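Local structure of CDP-4-keto-6-deoxy-D-glucose-3-dehydrase (Yersinia pseudotuberculosis, 3BB8) at residues A153-S156 / D157-A161; N170-L174 / A175-R179; R178-A181 / D182-L186. The protein is a pyridoxal-phosphate-dependent enzyme of the DegT/DnrJ/EryC1 family that probably removes the 3-hydroxyl of CDP-4-keto-6-deoxy-D-glucose during lipopolysaccharide biosynthesis. The protein carries 1 engineered substitution. All blocks are in the same frame, centred on the assembly; numbering follows the deposited sequence.

Contact 1 of 3, residues A153-S156 / D157-A161; sequences AAVS and DKTKA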
loop_
_atom_site.group_PDB
_atom_site.type_symbol
_atom_site.label_atom_id
_atom_site.label_comp_id
_atom_site.label_asym_id
_atom_site.label_seq_id
_atom_site.Cartn_x
_atom_site.Cartn_y
_atom_site.Cartn_z
ATOM N N ALA A 153 -28.858 3.300 20.116
ATOM C CA ALA A 153 -28.894 2.132 20.989
ATOM C C ALA A 153 -27.636 1.276 20.943
ATOM O O ALA A 153 -27.416 0.449 21.827
ATOM C CB ALA A 153 -30.115 1.276 20.664
ATOM N N ALA A 154 -26.812 1.463 19.916
ATOM C CA ALA A 154 -25.583 0.681 19.797
ATOM C C ALA A 154 -24.425 1.335 20.555
ATOM O O ALA A 154 -23.358 0.739 20.718
ATOM C CB ALA A 154 -25.217 0.503 18.329
ATOM N N VAL A 155 -24.642 2.560 21.021
ATOM C CA VAL A 155 -23.615 3.280 21.759
ATOM C C VAL A 155 -23.497 2.774 23.192
ATOM O O VAL A 155 -24.499 2.450 23.835
ATOM C CB VAL A 155 -23.913 4.781 21.802
ATOM C CG1 VAL A 155 -22.791 5.508 22.526
ATOM C CG2 VAL A 155 -24.081 5.316 20.392
ATOM N N SER A 156 -22.264 2.696 23.680
ATOM C CA SER A 156 -22.007 2.249 25.041
ATOM C C SER A 156 -20.790 2.971 25.604
ATOM O O SER A 156 -20.239 3.876 24.973
ATOM C CB SER A 156 -21.769 0.735 25.086
ATOM O OG SER A 156 -20.512 0.387 24.538
ATOM N N ASP A 157 -20.382 2.564 26.799
ATOM C CA ASP A 157 -19.238 3.160 27.471
ATOM C C ASP A 157 -17.937 2.914 26.707
ATOM O O ASP A 157 -16.953 3.626 26.905
ATOM C CB ASP A 157 -19.130 2.596 28.890
ATOM C CG ASP A 157 -19.190 1.073 28.920
ATOM O OD1 ASP A 157 -20.148 0.499 28.347
ATOM O OD2 ASP A 157 -18.285 0.449 29.521
ATOM N N LYS A 158 -17.938 1.912 25.833
ATOM C CA LYS A 158 -16.750 1.579 25.056
ATOM C C LYS A 158 -16.752 2.153 23.643
ATOM O O LYS A 158 -15.777 2.009 22.910
ATOM C CB LYS A 158 -16.585 0.064 24.989
ATOM C CG LYS A 158 -16.293 -0.563 26.334
ATOM C CD LYS A 158 -16.147 -2.065 26.218
ATOM C CE LYS A 158 -15.720 -2.686 27.541
ATOM N NZ LYS A 158 -15.584 -4.166 27.415
ATOM N N THR A 159 -17.841 2.808 23.260
ATOM C CA THR A 159 -17.932 3.379 21.927
ATOM C C THR A 159 -17.064 4.620 21.823
ATOM O O THR A 159 -17.200 5.544 22.623
ATOM C CB THR A 159 -19.380 3.762 21.578
ATOM O OG1 THR A 159 -20.237 2.632 21.781
ATOM C CG2 THR A 159 -19.471 4.207 20.124
ATOM N N LYS A 160 -16.179 4.646 20.831
ATOM C CA LYS A 160 -15.294 5.787 20.644
ATOM C C LYS A 160 -15.373 6.377 19.251
ATOM O O LYS A 160 -14.861 7.465 19.001
ATOM C CB LYS A 160 -13.844 5.397 20.956
ATOM C CG LYS A 160 -13.581 5.166 22.434
ATOM C CD LYS A 160 -13.816 6.451 23.226
ATOM C CE LYS A 160 -13.695 6.224 24.734
ATOM N NZ LYS A 160 -13.969 7.475 25.508
ATOM N N ALA A 161 -16.014 5.671 18.332
ATOM C CA ALA A 161 -16.106 6.193 16.976
ATOM C C ALA A 161 -17.144 5.517 16.108
ATOM O O ALA A 161 -17.680 4.459 16.437
ATOM C CB ALA A 161 -14.734 6.095 16.292
#

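Contact 2 of 3, residues N170-L174 / A175-R179; sequences NLFDL and AEVRR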
loop_
_atom_site.group_PDB
_atom_site.type_symbol
_atom_site.label_atom_id
_atom_site.label_comp_id
_atom_site.label_asym_id
_atom_site.label_seq_id
_atom_site.Cartn_x
_atom_site.Cartn_y
_atom_site.Cartn_z
ATOM N N ASN A 170 -24.822 6.837 -2.574
ATOM C CA ASN A 170 -25.941 7.368 -1.815
ATOM C C ASN A 170 -25.411 7.713 -0.427
ATOM O O ASN A 170 -24.546 7.023 0.106
ATOM C CB ASN A 170 -27.080 6.342 -1.754
ATOM C CG ASN A 170 -28.392 6.955 -1.281
ATOM O OD1 ASN A 170 -28.659 8.139 -1.514
ATOM N ND2 ASN A 170 -29.223 6.148 -0.626
ATOM N N LEU A 171 -25.939 8.786 0.151
ATOM C CA LEU A 171 -25.473 9.265 1.447
ATOM C C LEU A 171 -26.315 8.691 2.582
ATOM O O LEU A 171 -27.543 8.651 2.498
ATOM C CB LEU A 171 -25.499 10.794 1.496
ATOM C CG LEU A 171 -24.680 11.520 0.426
ATOM C CD1 LEU A 171 -25.521 11.771 -0.817
ATOM C CD2 LEU A 171 -24.120 12.825 0.971
ATOM N N PHE A 172 -25.647 8.248 3.642
ATOM C CA PHE A 172 -26.326 7.901 4.885
ATOM C C PHE A 172 -26.815 9.150 5.611
ATOM O O PHE A 172 -26.466 10.272 5.243
ATOM C CB PHE A 172 -25.400 7.093 5.795
ATOM C CG PHE A 172 -24.191 7.854 6.261
ATOM C CD1 PHE A 172 -24.296 8.794 7.271
ATOM C CD2 PHE A 172 -22.951 7.631 5.686
ATOM C CE1 PHE A 172 -23.185 9.496 7.703
ATOM C CE2 PHE A 172 -21.838 8.330 6.112
ATOM C CZ PHE A 172 -21.955 9.264 7.122
ATOM N N ASP A 173 -27.625 8.948 6.646
ATOM C CA ASP A 173 -28.325 10.048 7.298
ATOM C C ASP A 173 -27.373 10.877 8.154
ATOM O O ASP A 173 -27.329 10.727 9.375
ATOM C CB ASP A 173 -29.475 9.518 8.155
ATOM C CG ASP A 173 -30.307 10.629 8.766
ATOM O OD1 ASP A 173 -29.832 11.784 8.791
ATOM O OD2 ASP A 173 -31.436 10.347 9.221
ATOM N N LEU A 174 -26.612 11.752 7.505
ATOM C CA LEU A 174 -25.587 12.534 8.190
ATOM C C LEU A 174 -26.135 13.305 9.387
ATOM O O LEU A 174 -25.489 13.388 10.442
ATOM C CB LEU A 174 -24.917 13.495 7.204
ATOM C CG LEU A 174 -23.724 12.902 6.445
ATOM C CD1 LEU A 174 -23.354 13.794 5.276
ATOM C CD2 LEU A 174 -22.546 12.743 7.396
ATOM N N ALA A 175 -27.329 13.862 9.222
ATOM C CA ALA A 175 -27.970 14.622 10.282
ATOM C C ALA A 175 -28.037 13.807 11.566
ATOM O O ALA A 175 -27.599 14.264 12.623
ATOM C CB ALA A 175 -29.366 15.037 9.850
ATOM N N GLU A 176 -28.581 12.596 11.476
ATOM C CA GLU A 176 -28.696 11.744 12.655
ATOM C C GLU A 176 -27.338 11.237 13.133
ATOM O O GLU A 176 -27.070 11.224 14.338
ATOM C CB GLU A 176 -29.625 10.559 12.373
ATOM C CG GLU A 176 -29.791 9.580 13.541
ATOM C CD GLU A 176 -30.287 10.242 14.828
ATOM O OE1 GLU A 176 -30.610 11.454 14.807
ATOM O OE2 GLU A 176 -30.357 9.542 15.866
ATOM N N VAL A 177 -26.484 10.821 12.198
ATOM C CA VAL A 177 -25.158 10.317 12.552
ATOM C C VAL A 177 -24.355 11.371 13.315
ATOM O O VAL A 177 -23.869 11.113 14.414
ATOM C CB VAL A 177 -24.367 9.880 11.298
ATOM C CG1 VAL A 177 -22.962 9.446 11.699
ATOM C CG2 VAL A 177 -25.085 8.728 10.604
ATOM N N ARG A 178 -24.214 12.554 12.733
ATOM C CA ARG A 178 -23.487 13.623 13.401
ATOM C C ARG A 178 -24.141 13.915 14.750
ATOM O O ARG A 178 -23.462 14.010 15.776
ATOM C CB ARG A 178 -23.474 14.884 12.538
ATOM C CG ARG A 178 -22.337 14.917 11.530
ATOM C CD ARG A 178 -20.997 14.829 12.250
ATOM N NE ARG A 178 -20.858 15.907 13.220
ATOM C CZ ARG A 178 -20.735 17.188 12.887
ATOM N NH1 ARG A 178 -20.723 17.545 11.607
ATOM N NH2 ARG A 178 -20.655 18.115 13.833
ATOM N N ARG A 179 -25.461 14.046 14.747
ATOM C CA ARG A 179 -26.185 14.316 15.974
ATOM C C ARG A 179 -25.721 13.328 17.042
ATOM O O ARG A 179 -25.375 13.717 18.158
ATOM C CB ARG A 179 -27.688 14.151 15.750
ATOM C CG ARG A 179 -28.563 14.924 16.734
ATOM C CD ARG A 179 -29.820 14.144 17.070
ATOM N NE ARG A 179 -29.567 13.171 18.128
ATOM C CZ ARG A 179 -30.211 12.016 18.253
ATOM N NH1 ARG A 179 -31.151 11.685 17.375
ATOM N NH2 ARG A 179 -29.927 11.198 19.261
#

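Contact 3 of 3, residues R178-A181 / D182-L186; sequences RRVA and DKYNL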
loop_
_atom_site.group_PDB
_atom_site.type_symbol
_atom_site.label_atom_id
_atom_site.label_comp_id
_atom_site.label_asym_id
_atom_site.label_seq_id
_atom_site.Cartn_x
_atom_site.Cartn_y
_atom_site.Cartn_z
ATOM N N ARG A 178 -24.214 12.554 12.733
ATOM C CA ARG A 178 -23.487 13.623 13.401
ATOM C C ARG A 178 -24.141 13.915 14.750
ATOM O O ARG A 178 -23.462 14.010 15.776
ATOM C CB ARG A 178 -23.474 14.884 12.538
ATOM C CG ARG A 178 -22.337 14.917 11.530
ATOM C CD ARG A 178 -20.997 14.829 12.250
ATOM N NE ARG A 178 -20.858 15.907 13.220
ATOM C CZ ARG A 178 -20.735 17.188 12.887
ATOM N NH1 ARG A 178 -20.723 17.545 11.607
ATOM N NH2 ARG A 178 -20.655 18.115 13.833
ATOM N N ARG A 179 -25.461 14.046 14.747
ATOM C CA ARG A 179 -26.185 14.316 15.974
ATOM C C ARG A 179 -25.721 13.328 17.042
ATOM O O ARG A 179 -25.375 13.717 18.158
ATOM C CB ARG A 179 -27.688 14.151 15.750
ATOM C CG ARG A 179 -28.563 14.924 16.734
ATOM C CD ARG A 179 -29.820 14.144 17.070
ATOM N NE ARG A 179 -29.567 13.171 18.128
ATOM C CZ ARG A 179 -30.211 12.016 18.253
ATOM N NH1 ARG A 179 -31.151 11.685 17.375
ATOM N NH2 ARG A 179 -29.927 11.198 19.261
ATOM N N VAL A 180 -25.705 12.045 16.693
ATOM C CA VAL A 180 -25.293 11.012 17.637
ATOM C C VAL A 180 -23.798 11.077 17.948
ATOM O O VAL A 180 -23.374 10.813 19.075
ATOM C CB VAL A 180 -25.614 9.610 17.102
ATOM C CG1 VAL A 180 -25.359 8.574 18.187
ATOM C CG2 VAL A 180 -27.056 9.552 16.634
ATOM N N ALA A 181 -23.004 11.431 16.945
ATOM C CA ALA A 181 -21.562 11.522 17.125
ATOM C C ALA A 181 -21.220 12.677 18.055
ATOM O O ALA A 181 -20.487 12.501 19.029
ATOM C CB ALA A 181 -20.873 11.709 15.774
ATOM N N ASP A 182 -21.754 13.857 17.750
ATOM C CA ASP A 182 -21.499 15.045 18.552
ATOM C C ASP A 182 -21.994 14.888 19.986
ATOM O O ASP A 182 -21.391 15.411 20.927
ATOM C CB ASP A 182 -22.152 16.261 17.900
ATOM C CG ASP A 182 -21.714 16.446 16.460
ATOM O OD1 ASP A 182 -20.501 16.320 16.193
ATOM O OD2 ASP A 182 -22.575 16.723 15.595
ATOM N N LYS A 183 -23.087 14.157 20.155
ATOM C CA LYS A 183 -23.639 13.938 21.480
ATOM C C LYS A 183 -22.648 13.178 22.346
ATOM O O LYS A 183 -22.230 13.668 23.397
ATOM C CB LYS A 183 -24.944 13.149 21.384
ATOM C CG LYS A 183 -25.590 12.844 22.729
ATOM C CD LYS A 183 -26.870 12.055 22.534
ATOM C CE LYS A 183 -27.503 11.682 23.853
ATOM N NZ LYS A 183 -28.677 10.794 23.634
ATOM N N TYR A 184 -22.264 11.986 21.895
ATOM C CA TYR A 184 -21.333 11.155 22.649
ATOM C C TYR A 184 -19.857 11.461 22.405
ATOM O O TYR A 184 -18.984 10.737 22.884
ATOM C CB TYR A 184 -21.608 9.677 22.369
ATOM C CG TYR A 184 -22.961 9.218 22.858
ATOM C CD1 TYR A 184 -24.115 9.447 22.108
ATOM C CD2 TYR A 184 -23.094 8.586 24.097
ATOM C CE1 TYR A 184 -25.371 9.059 22.582
ATOM C CE2 TYR A 184 -24.341 8.197 24.581
ATOM C CZ TYR A 184 -25.474 8.436 23.821
ATOM O OH TYR A 184 -26.703 8.059 24.310
ATOM N N ASN A 185 -19.587 12.537 21.671
ATOM C CA ASN A 185 -18.220 12.947 21.361
ATOM C C ASN A 185 -17.432 11.832 20.672
ATOM O O ASN A 185 -16.240 11.633 20.938
ATOM C CB ASN A 185 -17.496 13.374 22.638
ATOM C CG ASN A 185 -18.038 14.660 23.204
ATOM O OD1 ASN A 185 -17.929 15.722 22.585
ATOM N ND2 ASN A 185 -18.633 14.576 24.386
ATOM N N LEU A 186 -18.111 11.114 19.786
ATOM C CA LEU A 186 -17.503 10.018 19.050
ATOM C C LEU A 186 -16.807 10.539 17.805
ATOM O O LEU A 186 -17.248 11.520 17.202
ATOM C CB LEU A 186 -18.575 9.021 18.618
ATOM C CG LEU A 186 -19.470 8.404 19.688
ATOM C CD1 LEU A 186 -20.574 7.602 19.008
ATOM C CD2 LEU A 186 -18.643 7.523 20.618
#

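Contact 1 of 3, residues A153-S156 / D157-A161
S156 and T159 close a local type I beta turn between the short helix 151-154 and strand 159-165 of the large mixed sheet. The backbone bond of the turn runs from T159 N to S156 O at 3.1 Å, with the donor well above the carbonyl plane, 68° out of it. The hydroxyl of T159 adds a return bond: OG1 lies anti to its own carbonyl carbon (chi1 -53°) and accepts from S156 N at 2.8 Å, so the two residues grip each other in both directions. S156 also uses its side chain. With chi1 at 72°, OG sits between the backbone N and the carbonyl carbon and faces K158 N, from which it accepts at 3.3 Å; its chief partner is the carboxylate of E112 on the adjoining strand 112-115. The V155 and T159 side chains cross at about a right angle, with V155 CG1 3.9 Å from T159 CB. Small hydroxyl residues suit this place because they can serve backbone N-H groups without bulk, whereas the charged D157 and K158 sit at the exposed corner. Together the bonds form a type I turn reinforced by an ST turn at S156, leading into a strand of the aspartate aminotransferase fold.

Contact 2 of 3, residues N170-L174 / A175-R179
D173 caps the helix that starts beside it, and F172, the residue before, packs against V177 one turn into that helix. The tight side joins the F172 ring and a V177 methyl to the backbone of the first turn. CD1 of F172 comes within 3.4 Å of CG2 of V177, the two side chains crossing at about a right angle with the methyl oblique to the ring. CG of F172 sits between the backbone N and the carbonyl carbon (chi1 64°), which swings the ring toward V177. The same CG2 of V177 also sits 3.2 Å from D173 O, which makes this a close-fitting corner. A branched valine is suited to it, since one methyl meets the ring and the carbonyl together. D173 O accepts from V177 N at 2.9 Å, and L174 O receives R178 N at 2.8 Å, the first regular helical bonds.

The outer side is polar and looser. OD1 of D173 accepts from E176 N, an N-H of the first turn, at 3.1 Å. The bond is straight (172°), but the donor stands above the carboxylate plane. Aspartate suits an N-cap because its short side chain, CG here anti to the backbone N, reaches back to such a group, and its negative charge probably interacts favourably with the positive end of the helix dipole. Further out, E176 OE1 pairs with R179 NH1 at 2.6 Å, a salt bridge between residues three apart; A175 and R179 are exposed on this side, and R179 also reaches E152.

Around this start of helix 174-184, the ring of F172 stacks on H166 and touches strand 145-146, V177 leans on L188 of strand 187-191, and L174 meets Y200 of strand 199-200, whose hydroxyl bonds A175 N.

Contact 3 of 3, residues R178-A181 / D182-L186
The last turns of helix 174-184 are held by i-to-i+4 bonds, from D182 N to R178 O, K183 N to R179 O and Y184 N to V180 O, until N185 takes positive phi and L186 N bonds A181 O at 2.9 Å. With a weak bond from N185 N to D182 O, this is a Schellman motif, and asparagine is well suited to the left-handed backbone it needs. On one flank R178 bends at chi2 and chi3 to bring the edge of its guanidinium to the D182 carboxylate. NE bonds OD1 at 3.0 Å, meeting it on the syn side, and OD1 lies in the guanidinium plane. NH2 forms a salt bridge with D182 OD2 at 3.0 Å; the two planes are nearly perpendicular (87°). On the inner side V180 CG1 packs on Y184 CD1 at 4.2 Å, and the edge of the tyrosine ring meets V180 O. R179 NH2 and K183 NZ come within 4.6 Å of each other, yet R179 is already paired with E176, and E152 is its further acid partner, also bonding the Y184 hydroxyl and weakly pairing with K183. Opposite charges thus probably help hold the exposed flank, with E152 probably offsetting the gathered positive charge.

Overall arrangement
Along the chain the order is contact 1, contact 2, contact 3, arranged along one beta-alpha-beta unit, which contact 1 leads into: strand 159-165, helix 174-184 and the parallel strand 187-191. Contact 2 begins the helix and contact 3 ends it, sharing R178 and R179. Contacts 1 and 3, with centres about 10 Å apart, touch: L186 CD2 is 3.2 Å from T159 O. Centres of contacts 2 and 3 are about 11 Å apart, those of 1 and 2 about 17 Å. Contact 2 lies nearest the cofactor, the F172 side chain being about 10 Å from bound pyridoxal phosphate. Contacts 1 and 3 instead join the turn before the strand to the helix end, within the crossover of the mixed sheet.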